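PDB 4G3H: arginase (RocF) from Helicobacter pylori, which probably hydrolyses L-arginine to L-ornithine and urea with the help of two manganese ions bound in each subunit. Local coordinates for residues L64-K67 with E68-P72; S88-H91 with A92-F95; F203-D206 with A207-N211; G264-L267 with E268-D272. All blocks are in the same frame, centred on the assembly; numbering follows the deposited sequence.

In the fold
All four interactions are local, between neighbouring helical turns or at a helix start, in one arginase-family fold built on an eight-stranded parallel sheet. Interaction 2 lies nearest the active site: it covers the loop after strand 84-87 and the first residues of helix 94-104, and the His91 side chain comes within about 2 Å of a manganese ion, nearest atoms. Interaction 1, on helix 59-78, has its centre about 14 Å from that of interaction 2. Interactions 3 and 4, centres about 18 Å apart, lie across the chain's centre from interaction 1, about 38 Å and about 31 Å away between centres. Both pack against helix 212-223, and the Val205 side chain is about 12 Å from manganese, nearest atoms.

Interaction 1. Residues L64-K67 with E68-P72; sequences LFCK and ENLIP
Phe65 and Asn69 stack one helical turn apart, with the asparagine laid over a face of the phenyl ring. Asn69 CB sits over the middle of that face, 3.8 Å from the ring centroid, as a CH-pi contact. The amide continues the overlap toward CE1 and CD1, its plane only 9° from that of the ring, although the two side chains as a whole run nearly at right angles. Phe65 reaches this position because its CG is anti to the backbone N (chi1 -169°), which swings the ring forward along the helix, over Asn69, where CE2 also meets Leu70 CB at 4.3 Å. Beneath the stack, Phe65 O is gripped by two amides: Asn69 N at 2.6 Å and Leu70 N at 3.2 Å reach it from opposite faces of the carbonyl plane. Cys66 O then bonds to Ile71 N at 2.9 Å, five residues on, in the carbonyl plane, while Ile71 CG1 lies against the same oxygen. In the following position Pro72 has no N-H to give, and its CG presses to 3.1 Å from Lys67 O. On the outer side Glu68 stretches back alongside Leu64, whereas the amine of Lys67 bonds to Tyr63 OH. Ile71 faces inward onto Gln99 and Ala100 of helix 94-104. The widening from four-residue to five-residue bonds is that of a pi-type turn (pi-bulge), and the proline kink follows it, in helix 59-78 on the flank of the arginase alpha/beta fold.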
ATOM      1  N   LEU A  64      -7.048 -17.278  -9.962  1.00 31.17           N
ATOM      2  CA  LEU A  64      -8.296 -17.781  -9.407  1.00 30.55           C
ATOM      3  C   LEU A  64      -8.522 -17.328  -7.974  1.00 29.05           C
ATOM      4  O   LEU A  64      -9.633 -16.933  -7.612  1.00 27.95           O
ATOM      5  CB  LEU A  64      -8.323 -19.308  -9.470  1.00 50.00           C
ATOM      6  CG  LEU A  64      -8.408 -19.931 -10.864  1.00 53.20           C
ATOM      7  CD1 LEU A  64      -8.364 -21.447 -10.747  1.00 54.52           C
ATOM      8  CD2 LEU A  64      -9.695 -19.486 -11.547  1.00 54.07           C
ATOM      9  N   PHE A  65      -7.475 -17.384  -7.159  1.00 26.20           N
ATOM     10  CA  PHE A  65      -7.599 -16.982  -5.764  1.00 27.03           C
ATOM     11  C   PHE A  65      -8.028 -15.526  -5.655  1.00 27.06           C
ATOM     12  O   PHE A  65      -8.935 -15.194  -4.891  1.00 26.11           O
ATOM     13  CB  PHE A  65      -6.281 -17.177  -5.013  1.00 28.07           C
ATOM     14  CG  PHE A  65      -6.420 -17.040  -3.519  1.00 29.62           C
ATOM     15  CD1 PHE A  65      -6.732 -18.147  -2.729  1.00 27.61           C
ATOM     16  CD2 PHE A  65      -6.286 -15.797  -2.904  1.00 28.28           C
ATOM     17  CE1 PHE A  65      -6.910 -18.015  -1.351  1.00 28.58           C
ATOM     18  CE2 PHE A  65      -6.464 -15.656  -1.525  1.00 28.82           C
ATOM     19  CZ  PHE A  65      -6.776 -16.766  -0.749  1.00 27.12           C
ATOM     20  N   CYS A  66      -7.372 -14.659  -6.419  1.00 27.86           N
ATOM     21  CA  CYS A  66      -7.700 -13.240  -6.397  1.00 30.20           C
ATOM     22  C   CYS A  66      -9.139 -12.989  -6.834  1.00 30.91           C
ATOM     23  O   CYS A  66      -9.889 -12.276  -6.160  1.00 28.50           O
ATOM     24  CB  CYS A  66      -6.746 -12.457  -7.303  1.00 36.97           C
ATOM     25  SG  CYS A  66      -5.103 -12.214  -6.597  1.00 42.02           S
ATOM     26  N   LYS A  67      -9.524 -13.578  -7.963  1.00 28.44           N
ATOM     27  CA  LYS A  67     -10.876 -13.403  -8.476  1.00 29.76           C
ATOM     28  C   LYS A  67     -11.956 -13.966  -7.557  1.00 29.39           C
ATOM     29  O   LYS A  67     -13.004 -13.355  -7.377  1.00 28.51           O
ATOM     30  CB  LYS A  67     -11.013 -14.058  -9.853  1.00 43.87           C
ATOM     31  CG  LYS A  67     -12.462 -14.211 -10.306  1.00 47.21           C
ATOM     32  CD  LYS A  67     -12.589 -14.911 -11.652  1.00 51.35           C
ATOM     33  CE  LYS A  67     -12.185 -14.000 -12.801  1.00 55.06           C
ATOM     34  NZ  LYS A  67     -12.425 -14.645 -14.124  1.00 56.64           N
ATOM     35  N   GLU A  68     -11.694 -15.125  -6.967  1.00 30.67           N
ATOM     36  CA  GLU A  68     -12.686 -15.778  -6.120  1.00 32.52           C
ATOM     37  C   GLU A  68     -12.632 -15.507  -4.621  1.00 31.16           C
ATOM     38  O   GLU A  68     -13.662 -15.587  -3.948  1.00 29.82           O
ATOM     39  CB  GLU A  68     -12.626 -17.288  -6.351  1.00 55.36           C
ATOM     40  CG  GLU A  68     -12.705 -17.689  -7.815  1.00 61.69           C
ATOM     41  CD  GLU A  68     -12.611 -19.192  -8.015  1.00 66.12           C
ATOM     42  OE1 GLU A  68     -11.616 -19.795  -7.561  1.00 67.49           O
ATOM     43  OE2 GLU A  68     -13.532 -19.769  -8.630  1.00 69.23           O
ATOM     44  N   ASN A  69     -11.451 -15.193  -4.092  1.00 32.94           N
ATOM     45  CA  ASN A  69     -11.314 -14.953  -2.657  1.00 31.88           C
ATOM     46  C   ASN A  69     -10.937 -13.541  -2.228  1.00 29.56           C
ATOM     47  O   ASN A  69     -11.761 -12.807  -1.685  1.00 28.84           O
ATOM     48  CB  ASN A  69     -10.289 -15.916  -2.047  1.00 40.25           C
ATOM     49  CG  ASN A  69     -10.775 -17.343  -2.010  1.00 43.85           C
ATOM     50  OD1 ASN A  69     -10.882 -18.003  -3.043  1.00 48.70           O
ATOM     51  ND2 ASN A  69     -11.076 -17.831  -0.811  1.00 44.11           N
ATOM     52  N   LEU A  70      -9.681 -13.175  -2.462  1.00 24.08           N
ATOM     53  CA  LEU A  70      -9.177 -11.870  -2.061  1.00 21.66           C
ATOM     54  C   LEU A  70      -9.999 -10.668  -2.508  1.00 19.90           C
ATOM     55  O   LEU A  70     -10.421  -9.865  -1.676  1.00 19.03           O
ATOM     56  CB  LEU A  70      -7.734 -11.694  -2.533  1.00 24.70           C
ATOM     57  CG  LEU A  70      -7.089 -10.357  -2.156  1.00 25.42           C
ATOM     58  CD1 LEU A  70      -7.166 -10.145  -0.648  1.00 24.05           C
ATOM     59  CD2 LEU A  70      -5.641 -10.343  -2.625  1.00 28.94           C
ATOM     60  N   ILE A  71     -10.224 -10.533  -3.810  1.00 23.00           N
ATOM     61  CA  ILE A  71     -10.982  -9.389  -4.316  1.00 23.70           C
ATOM     62  C   ILE A  71     -12.409  -9.325  -3.770  1.00 23.37           C
ATOM     63  O   ILE A  71     -12.855  -8.276  -3.313  1.00 25.60           O
ATOM     64  CB  ILE A  71     -10.974  -9.362  -5.878  1.00 20.84           C
ATOM     65  CG1 ILE A  71      -9.547  -9.072  -6.370  1.00 21.32           C
ATOM     66  CG2 ILE A  71     -11.911  -8.282  -6.405  1.00 19.80           C
ATOM     67  CD1 ILE A  71      -9.396  -9.031  -7.903  1.00 20.28           C
ATOM     68  N   PRO A  72     -13.142 -10.448  -3.792  1.00 27.02           N
ATOM     69  CA  PRO A  72     -14.513 -10.397  -3.268  1.00 26.42           C
ATOM     70  C   PRO A  72     -14.564  -9.966  -1.796  1.00 26.79           C
ATOM     71  O   PRO A  72     -15.438  -9.192  -1.400  1.00 25.36           O
ATOM     72  CB  PRO A  72     -15.018 -11.825  -3.480  1.00 27.77           C
ATOM     73  CG  PRO A  72     -14.300 -12.239  -4.737  1.00 27.82           C
ATOM     74  CD  PRO A  72     -12.887 -11.728  -4.480  1.00 28.74           C
TER

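Interaction 2. Residues S88-H91 with A92-F95; sequences SSEH and ANMF
Asn93 lays its amide across the base of the Glu90 side chain, ND2 standing 3.6 Å from Glu90 CG, with the amide and carboxylate planes only 16° apart. Asn93 ND2 also donates to Ser88 O at 2.8 Å in an almost linear bond: the acceptor lies in the amide plane, and the nitrogen approaches close to the line of the carbonyl (C=O...N 172°). Asn93 can do this because its CG stands beside its own backbone N (chi1 -66°), turning the amide back over the preceding loop. A water 2.7 Å from Glu90 OE2 and 2.8 Å from Asn93 OD1 may bridge the far ends of the pair, though other acceptors compete for its protons. Glu90 OE1 forms a salt bridge with Arg15. This is the turn that carries strand 84-87 of the parallel sheet into helix 94-104, and it brings His91 to the manganese centre, beside Asp116 and Asp120, consistent with a metal ligand as in other arginases. Two backbone bonds tighten it, Asn93 N to Glu90 O at 3.1 Å and Met94 N to His91 O at 2.8 Å. Met94 runs alongside His91 and continues onto Tyr230 and Ser232 of strand 228-234.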
ATOM      1  N   SER A  88      -1.660  -4.901   4.918  1.00 15.79           N
ATOM      2  CA  SER A  88      -1.408  -5.643   3.770  1.00 16.69           C
ATOM      3  C   SER A  88      -0.420  -6.802   3.761  1.00 16.57           C
ATOM      4  O   SER A  88      -0.422  -7.456   2.983  1.00 13.83           O
ATOM      5  CB  SER A  88      -1.375  -4.808   2.551  1.00 18.80           C
ATOM      6  OG  SER A  88      -0.313  -4.199   2.355  1.00 19.12           O
ATOM      7  N   SER A  89       0.449  -6.768   4.741  1.00 15.94           N
ATOM      8  CA  SER A  89       1.538  -7.543   5.050  1.00 15.30           C
ATOM      9  C   SER A  89       2.674  -7.319   4.095  1.00 17.42           C
ATOM     10  O   SER A  89       3.444  -6.879   4.423  1.00 18.38           O
ATOM     11  CB  SER A  89       1.218  -9.019   5.086  1.00 19.41           C
ATOM     12  OG  SER A  89       2.110  -9.795   5.556  1.00 19.88           O
ATOM     13  N   GLU A  90       2.512  -7.615   2.887  1.00 17.73           N
ATOM     14  CA  GLU A  90       3.384  -7.423   1.824  1.00 21.94           C
ATOM     15  C   GLU A  90       2.888  -6.558   0.718  1.00 20.92           C
ATOM     16  O   GLU A  90       1.846  -6.660   0.438  1.00 19.88           O
ATOM     17  CB  GLU A  90       4.016  -8.742   1.388  1.00 39.81           C
ATOM     18  CG  GLU A  90       3.197  -9.746   0.878  1.00 47.12           C
ATOM     19  CD  GLU A  90       3.948 -11.034   0.589  1.00 54.92           C
ATOM     20  OE1 GLU A  90       4.432 -11.757   1.416  1.00 56.34           O
ATOM     21  OE2 GLU A  90       3.974 -11.380  -0.497  1.00 56.10           O
ATOM     22  N   HIS A  91       3.700  -5.635   0.214  1.00 20.19           N
ATOM     23  CA  HIS A  91       3.197  -4.744  -0.811  1.00 20.32           C
ATOM     24  C   HIS A  91       2.582  -5.389  -2.039  1.00 20.33           C
ATOM     25  O   HIS A  91       1.700  -4.805  -2.658  1.00 20.98           O
ATOM     26  CB  HIS A  91       4.271  -3.745  -1.243  1.00 17.75           C
ATOM     27  CG  HIS A  91       3.784  -2.330  -1.257  1.00 18.54           C
ATOM     28  ND1 HIS A  91       2.443  -2.010  -1.256  1.00 20.48           N
ATOM     29  CD2 HIS A  91       4.451  -1.155  -1.257  1.00 16.59           C
ATOM     30  CE1 HIS A  91       2.306  -0.697  -1.252  1.00 18.78           C
ATOM     31  NE2 HIS A  91       3.510  -0.155  -1.251  1.00 19.80           N
ATOM     32  N   ALA A  92       3.022  -6.587  -2.398  1.00 21.37           N
ATOM     33  CA  ALA A  92       2.463  -7.248  -3.570  1.00 22.46           C
ATOM     34  C   ALA A  92       0.949  -7.412  -3.450  1.00 22.78           C
ATOM     35  O   ALA A  92       0.252  -7.432  -4.460  1.00 23.10           O
ATOM     36  CB  ALA A  92       3.126  -8.611  -3.781  1.00 19.84           C
ATOM     37  N   ASN A  93       0.442  -7.515  -2.219  1.00 21.76           N
ATOM     38  CA  ASN A  93      -1.000  -7.677  -1.999  1.00 20.44           C
ATOM     39  C   ASN A  93      -1.801  -6.434  -2.372  1.00 19.89           C
ATOM     40  O   ASN A  93      -3.029  -6.480  -2.470  1.00 19.13           O
ATOM     41  CB  ASN A  93      -1.294  -8.032  -0.537  1.00 18.56           C
ATOM     42  CG  ASN A  93      -0.755  -9.393  -0.146  1.00 19.12           C
ATOM     43  OD1 ASN A  93      -0.722 -10.314  -0.959  1.00 18.70           O
ATOM     44  ND2 ASN A  93      -0.349  -9.534   1.115  1.00 16.28           N
ATOM     45  N   MET A  94      -1.101  -5.322  -2.572  1.00 18.88           N
ATOM     46  CA  MET A  94      -1.746  -4.068  -2.931  1.00 20.65           C
ATOM     47  C   MET A  94      -2.542  -4.215  -4.230  1.00 20.30           C
ATOM     48  O   MET A  94      -3.561  -3.559  -4.412  1.00 18.71           O
ATOM     49  CB  MET A  94      -0.690  -2.961  -3.066  1.00 21.74           C
ATOM     50  CG  MET A  94      -1.227  -1.585  -3.419  1.00 24.81           C
ATOM     51  SD  MET A  94      -1.257  -1.259  -5.206  1.00 30.05           S
ATOM     52  CE  MET A  94      -1.966   0.410  -5.237  1.00 25.10           C
ATOM     53  N   PHE A  95      -2.088  -5.083  -5.125  1.00 21.50           N
ATOM     54  CA  PHE A  95      -2.798  -5.271  -6.386  1.00 23.11           C
ATOM     55  C   PHE A  95      -4.233  -5.737  -6.168  1.00 22.94           C
ATOM     56  O   PHE A  95      -5.183  -5.050  -6.553  1.00 22.47           O
ATOM     57  CB  PHE A  95      -2.078  -6.286  -7.280  1.00 24.15           C
ATOM     58  CG  PHE A  95      -2.828  -6.602  -8.542  1.00 24.39           C
ATOM     59  CD1 PHE A  95      -3.058  -5.612  -9.492  1.00 25.97           C
ATOM     60  CD2 PHE A  95      -3.350  -7.872  -8.759  1.00 26.83           C
ATOM     61  CE1 PHE A  95      -3.804  -5.879 -10.638  1.00 25.49           C
ATOM     62  CE2 PHE A  95      -4.101  -8.151  -9.908  1.00 26.33           C
ATOM     63  CZ  PHE A  95      -4.327  -7.150 -10.845  1.00 25.71           C
TER
HETATM   64  O   HOH W   1       1.558 -11.701  -1.749  1.00 30.66           O

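Interaction 3. Residues F203-D206 with A207-N211; sequences FSVD and AIREN
Val205 places one methyl, CG1, against a face of the Arg209 guanidinium, 3.7 Å above its plane and displaced toward the rim, with NH2 the nearest atom at 3.9 Å. The two side chains run alongside each other in the same direction; the bend at chi3 of Arg209 (-64°) folds its flat end back over the valine. Asp206 OD1 is 4.4 Å from Arg209 NH1 and well out of the guanidinium plane, so the attraction is one of charge alone. Ile208, just before Arg209, lies over the preceding backbone: CG1 rests 3.3 Å from Ser204 O and CD1 3.6 Å from Phe203 O.

Regular backbone bonds hold these groups in step, Ile208 N to Ser204 O at 3.0 Å and Arg209 N to Val205 O at 2.9 Å. At the start of the turn Ser204 OG, set between its own backbone N and carbonyl carbon (chi1 69°), accepts a weak bond from Ala207 N at 3.4 Å. Further out, Arg209 NE is paired with Glu258 in a salt bridge, which helps hold the guanidinium over the valine, while Val205 and Ile208 both lie on Leu254. Phe203 leans on Val215 and Thr219 of helix 212-223, and Asn211 OD1 bonds to Glu214 N. The segment thus shows a serine N-cap on the short helix 205-210, followed at once by an asparagine N-cap on helix 212-223, leading away from edge strand 202-203 of the parallel sheet.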
ATOM      1  N   PHE A 203       8.296  12.517  -5.879  1.00 21.95           N
ATOM      2  CA  PHE A 203       8.966  13.425  -4.958  1.00 21.93           C
ATOM      3  C   PHE A 203       9.999  12.656  -4.151  1.00 21.67           C
ATOM      4  O   PHE A 203       9.654  11.817  -3.322  1.00 19.27           O
ATOM      5  CB  PHE A 203       7.937  14.089  -4.043  1.00 24.90           C
ATOM      6  CG  PHE A 203       6.921  14.917  -4.786  1.00 26.27           C
ATOM      7  CD1 PHE A 203       7.298  16.100  -5.422  1.00 25.91           C
ATOM      8  CD2 PHE A 203       5.591  14.504  -4.871  1.00 27.60           C
ATOM      9  CE1 PHE A 203       6.363  16.859  -6.131  1.00 29.30           C
ATOM     10  CE2 PHE A 203       4.647  15.254  -5.578  1.00 27.35           C
ATOM     11  CZ  PHE A 203       5.031  16.432  -6.209  1.00 29.65           C
ATOM     12  N   SER A 204      11.271  12.947  -4.408  1.00 24.46           N
ATOM     13  CA  SER A 204      12.370  12.262  -3.732  1.00 22.94           C
ATOM     14  C   SER A 204      12.511  12.636  -2.270  1.00 23.16           C
ATOM     15  O   SER A 204      11.918  13.602  -1.803  1.00 22.11           O
ATOM     16  CB  SER A 204      13.692  12.566  -4.435  1.00 21.52           C
ATOM     17  OG  SER A 204      14.058  13.925  -4.254  1.00 22.82           O
ATOM     18  N   VAL A 205      13.324  11.858  -1.565  1.00 22.62           N
ATOM     19  CA  VAL A 205      13.609  12.088  -0.164  1.00 23.92           C
ATOM     20  C   VAL A 205      14.103  13.515   0.054  1.00 25.09           C
ATOM     21  O   VAL A 205      13.720  14.168   1.022  1.00 26.37           O
ATOM     22  CB  VAL A 205      14.699  11.111   0.348  1.00 24.79           C
ATOM     23  CG1 VAL A 205      15.150  11.523   1.744  1.00 23.28           C
ATOM     24  CG2 VAL A 205      14.157   9.677   0.360  1.00 21.11           C
ATOM     25  N   ASP A 206      14.958  13.992  -0.850  1.00 25.67           N
ATOM     26  CA  ASP A 206      15.514  15.338  -0.742  1.00 26.71           C
ATOM     27  C   ASP A 206      14.478  16.441  -0.942  1.00 26.49           C
ATOM     28  O   ASP A 206      14.486  17.434  -0.216  1.00 28.65           O
ATOM     29  CB  ASP A 206      16.663  15.522  -1.738  1.00 42.13           C
ATOM     30  CG  ASP A 206      17.849  14.616  -1.441  1.00 47.68           C
ATOM     31  OD1 ASP A 206      18.334  14.620  -0.290  1.00 51.21           O
ATOM     32  OD2 ASP A 206      18.303  13.900  -2.357  1.00 53.05           O
ATOM     33  N   ALA A 207      13.589  16.281  -1.919  1.00 25.31           N
ATOM     34  CA  ALA A 207      12.560  17.290  -2.161  1.00 25.05           C
ATOM     35  C   ALA A 207      11.650  17.382  -0.944  1.00 26.17           C
ATOM     36  O   ALA A 207      11.242  18.470  -0.540  1.00 26.78           O
ATOM     37  CB  ALA A 207      11.735  16.934  -3.398  1.00  9.18           C
ATOM     38  N   ILE A 208      11.332  16.226  -0.367  1.00 22.33           N
ATOM     39  CA  ILE A 208      10.474  16.158   0.808  1.00 22.67           C
ATOM     40  C   ILE A 208      11.163  16.828   1.992  1.00 22.91           C
ATOM     41  O   ILE A 208      10.549  17.590   2.732  1.00 21.75           O
ATOM     42  CB  ILE A 208      10.148  14.683   1.171  1.00 21.74           C
ATOM     43  CG1 ILE A 208       9.247  14.068   0.090  1.00 22.49           C
ATOM     44  CG2 ILE A 208       9.488  14.609   2.537  1.00 20.57           C
ATOM     45  CD1 ILE A 208       9.104  12.558   0.181  1.00 18.48           C
ATOM     46  N   ARG A 209      12.445  16.536   2.163  1.00 25.45           N
ATOM     47  CA  ARG A 209      13.224  17.097   3.254  1.00 27.53           C
ATOM     48  C   ARG A 209      13.455  18.599   3.088  1.00 29.96           C
ATOM     49  O   ARG A 209      13.401  19.349   4.062  1.00 28.29           O
ATOM     50  CB  ARG A 209      14.561  16.366   3.350  1.00 29.49           C
ATOM     51  CG  ARG A 209      15.523  16.925   4.377  1.00 31.39           C
ATOM     52  CD  ARG A 209      16.704  15.981   4.542  1.00 33.25           C
ATOM     53  NE  ARG A 209      16.281  14.693   5.085  1.00 35.92           N
ATOM     54  CZ  ARG A 209      16.866  13.533   4.806  1.00 37.18           C
ATOM     55  NH1 ARG A 209      17.904  13.496   3.981  1.00 35.90           N
ATOM     56  NH2 ARG A 209      16.415  12.411   5.356  1.00 37.57           N
ATOM     57  N   GLU A 210      13.700  19.029   1.854  1.00 36.54           N
ATOM     58  CA  GLU A 210      13.949  20.438   1.563  1.00 38.77           C
ATOM     59  C   GLU A 210      12.710  21.315   1.686  1.00 37.94           C
ATOM     60  O   GLU A 210      12.775  22.420   2.222  1.00 39.47           O
ATOM     61  CB  GLU A 210      14.519  20.597   0.155  1.00 56.47           C
ATOM     62  CG  GLU A 210      15.936  20.089  -0.024  1.00 62.87           C
ATOM     63  CD  GLU A 210      16.464  20.369  -1.417  1.00 65.08           C
ATOM     64  OE1 GLU A 210      16.407  21.543  -1.845  1.00 68.28           O
ATOM     65  OE2 GLU A 210      16.934  19.424  -2.083  1.00 66.62           O
ATOM     66  N   ASN A 211      11.584  20.834   1.178  1.00 29.00           N
ATOM     67  CA  ASN A 211      10.352  21.607   1.241  1.00 26.99           C
ATOM     68  C   ASN A 211       9.132  20.693   1.134  1.00 26.76           C
ATOM     69  O   ASN A 211       8.615  20.419   0.041  1.00 25.45           O
ATOM     70  CB  ASN A 211      10.324  22.649   0.119  1.00 32.27           C
ATOM     71  CG  ASN A 211       9.348  23.785   0.397  1.00 33.34           C
ATOM     72  OD1 ASN A 211       8.292  23.581   1.004  1.00 33.42           O
ATOM     73  ND2 ASN A 211       9.691  24.987  -0.063  1.00 32.10           N
TER

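Interaction 4. Residues G264-L267 with E268-D272; sequences GLLL and ESFKD
Residues 264-269 form the closing turns of helix 256-269, with bonds from Glu268, Ser269 and Phe270 amides to the carbonyls four residues earlier, and Phe270 is the first to leave helical backbone angles. Leu265 O receives two bonds from one residue, Ser269 N at 2.8 Å and Ser269 OG at 2.7 Å, arriving from opposite faces of its plane. The hydroxyl can reach back because OG lies beside the serine's own backbone N (chi1 -59°). Leu266 and Phe270 run side by side, and Leu266 CD2 meets the ring in its plane, at the edge, 3.9 Å from CE2; the phenyl group also packs on Thr219 and Lys220 of helix 212-223. Leu267 faces Leu304 and Ser308 of helix 293-309.

The amide of Lys271 is badly angled toward Leu267 O, but its side chain, bent at three successive torsions, brings NZ to 3.2 Å from that oxygen, above the carbonyl plane. Lys271 NZ also makes a salt bridge with Glu268 OE1, at 3.2 Å, through a weak hydrogen bond. A water donates to Glu268 OE1 and to Gly264 O, at 3.1 Å each. Within this beta-alpha-beta crossover to strand 274-280, the hydroxyl thus gives Leu265 O a second donor, while the ammonium group supplies Leu267 O where the backbone bond fails, and the positive charge of Lys271 probably suits both the negative end of the helix dipole and the carboxylate of Glu268.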
ATOM      1  N   GLY A 264       1.132  13.416   8.343  1.00 25.00           N
ATOM      2  CA  GLY A 264       0.146  14.305   8.936  1.00 25.11           C
ATOM      3  C   GLY A 264      -0.408  15.325   7.957  1.00 25.90           C
ATOM      4  O   GLY A 264      -1.616  15.583   7.931  1.00 25.24           O
ATOM      5  N   LEU A 265       0.481  15.904   7.154  1.00 24.32           N
ATOM      6  CA  LEU A 265       0.103  16.901   6.157  1.00 24.92           C
ATOM      7  C   LEU A 265      -0.744  16.293   5.041  1.00 24.97           C
ATOM      8  O   LEU A 265      -1.745  16.875   4.618  1.00 22.43           O
ATOM      9  CB  LEU A 265       1.361  17.537   5.564  1.00 35.98           C
ATOM     10  CG  LEU A 265       1.801  18.892   6.124  1.00 41.18           C
ATOM     11  CD1 LEU A 265       1.611  18.954   7.626  1.00 42.02           C
ATOM     12  CD2 LEU A 265       3.256  19.126   5.741  1.00 43.43           C
ATOM     13  N   LEU A 266      -0.340  15.122   4.559  1.00 21.23           N
ATOM     14  CA  LEU A 266      -1.088  14.468   3.498  1.00 22.14           C
ATOM     15  C   LEU A 266      -2.482  14.071   3.983  1.00 22.52           C
ATOM     16  O   LEU A 266      -3.466  14.223   3.254  1.00 20.48           O
ATOM     17  CB  LEU A 266      -0.348  13.221   3.000  1.00 20.77           C
ATOM     18  CG  LEU A 266       0.919  13.384   2.154  1.00 18.72           C
ATOM     19  CD1 LEU A 266       1.412  12.006   1.771  1.00 16.95           C
ATOM     20  CD2 LEU A 266       0.638  14.197   0.900  1.00 17.03           C
ATOM     21  N   LEU A 267      -2.562  13.553   5.206  1.00 24.64           N
ATOM     22  CA  LEU A 267      -3.843  13.129   5.753  1.00 27.30           C
ATOM     23  C   LEU A 267      -4.781  14.317   5.947  1.00 28.61           C
ATOM     24  O   LEU A 267      -5.982  14.225   5.687  1.00 30.27           O
ATOM     25  CB  LEU A 267      -3.646  12.403   7.088  1.00 25.59           C
ATOM     26  CG  LEU A 267      -2.864  11.085   7.017  1.00 28.08           C
ATOM     27  CD1 LEU A 267      -2.737  10.474   8.405  1.00 25.01           C
ATOM     28  CD2 LEU A 267      -3.574  10.128   6.073  1.00 28.18           C
ATOM     29  N   GLU A 268      -4.231  15.436   6.398  1.00 22.56           N
ATOM     30  CA  GLU A 268      -5.036  16.625   6.616  1.00 26.00           C
ATOM     31  C   GLU A 268      -5.400  17.283   5.281  1.00 24.62           C
ATOM     32  O   GLU A 268      -6.531  17.727   5.091  1.00 24.36           O
ATOM     33  CB  GLU A 268      -4.272  17.610   7.501  1.00 55.23           C
ATOM     34  CG  GLU A 268      -5.146  18.636   8.198  1.00 62.41           C
ATOM     35  CD  GLU A 268      -6.183  17.999   9.104  1.00 65.48           C
ATOM     36  OE1 GLU A 268      -5.812  17.111   9.904  1.00 67.58           O
ATOM     37  OE2 GLU A 268      -7.365  18.395   9.020  1.00 67.00           O
ATOM     38  N   SER A 269      -4.447  17.332   4.356  1.00 25.06           N
ATOM     39  CA  SER A 269      -4.686  17.946   3.055  1.00 25.08           C
ATOM     40  C   SER A 269      -5.687  17.193   2.189  1.00 25.81           C
ATOM     41  O   SER A 269      -6.346  17.794   1.343  1.00 26.15           O
ATOM     42  CB  SER A 269      -3.375  18.075   2.284  1.00 30.30           C
ATOM     43  OG  SER A 269      -2.443  18.861   2.999  1.00 33.25           O
ATOM     44  N   PHE A 270      -5.804  15.883   2.388  1.00 26.77           N
ATOM     45  CA  PHE A 270      -6.726  15.081   1.586  1.00 27.06           C
ATOM     46  C   PHE A 270      -7.768  14.350   2.423  1.00 28.98           C
ATOM     47  O   PHE A 270      -8.361  13.377   1.969  1.00 28.43           O
ATOM     48  CB  PHE A 270      -5.937  14.072   0.744  1.00 23.82           C
ATOM     49  CG  PHE A 270      -4.981  14.713  -0.227  1.00 21.30           C
ATOM     50  CD1 PHE A 270      -5.460  15.437  -1.319  1.00 20.19           C
ATOM     51  CD2 PHE A 270      -3.604  14.635  -0.020  1.00 20.46           C
ATOM     52  CE1 PHE A 270      -4.585  16.081  -2.188  1.00 22.17           C
ATOM     53  CE2 PHE A 270      -2.715  15.271  -0.878  1.00 20.53           C
ATOM     54  CZ  PHE A 270      -3.208  16.000  -1.970  1.00 24.33           C
ATOM     55  N   LYS A 271      -8.000  14.836   3.636  1.00 31.46           N
ATOM     56  CA  LYS A 271      -8.959  14.228   4.555  1.00 35.52           C
ATOM     57  C   LYS A 271     -10.313  13.868   3.925  1.00 35.33           C
ATOM     58  O   LYS A 271     -10.848  12.788   4.172  1.00 35.81           O
ATOM     59  CB  LYS A 271      -9.193  15.159   5.749  1.00 56.74           C
ATOM     60  CG  LYS A 271     -10.139  14.601   6.802  1.00 63.94           C
ATOM     61  CD  LYS A 271      -9.481  13.526   7.659  1.00 66.34           C
ATOM     62  CE  LYS A 271      -8.662  14.132   8.794  1.00 68.49           C
ATOM     63  NZ  LYS A 271      -7.545  14.996   8.326  1.00 70.16           N
ATOM     64  N   ASP A 272     -10.854  14.768   3.112  1.00 32.92           N
ATOM     65  CA  ASP A 272     -12.154  14.563   2.476  1.00 33.66           C
ATOM     66  C   ASP A 272     -12.247  13.472   1.419  1.00 31.46           C
ATOM     67  O   ASP A 272     -13.250  12.762   1.347  1.00 31.79           O
ATOM     68  CB  ASP A 272     -12.649  15.875   1.867  1.00 99.94           C
ATOM     69  CG  ASP A 272     -13.332  16.767   2.881  1.00107.29           C
ATOM     70  OD1 ASP A 272     -12.708  17.087   3.913  1.00111.79           O
ATOM     71  OD2 ASP A 272     -14.498  17.150   2.645  1.00112.92           O
TER
HETATM   72  O   HOH W   2      -3.693  14.826  10.133  1.00 32.14           O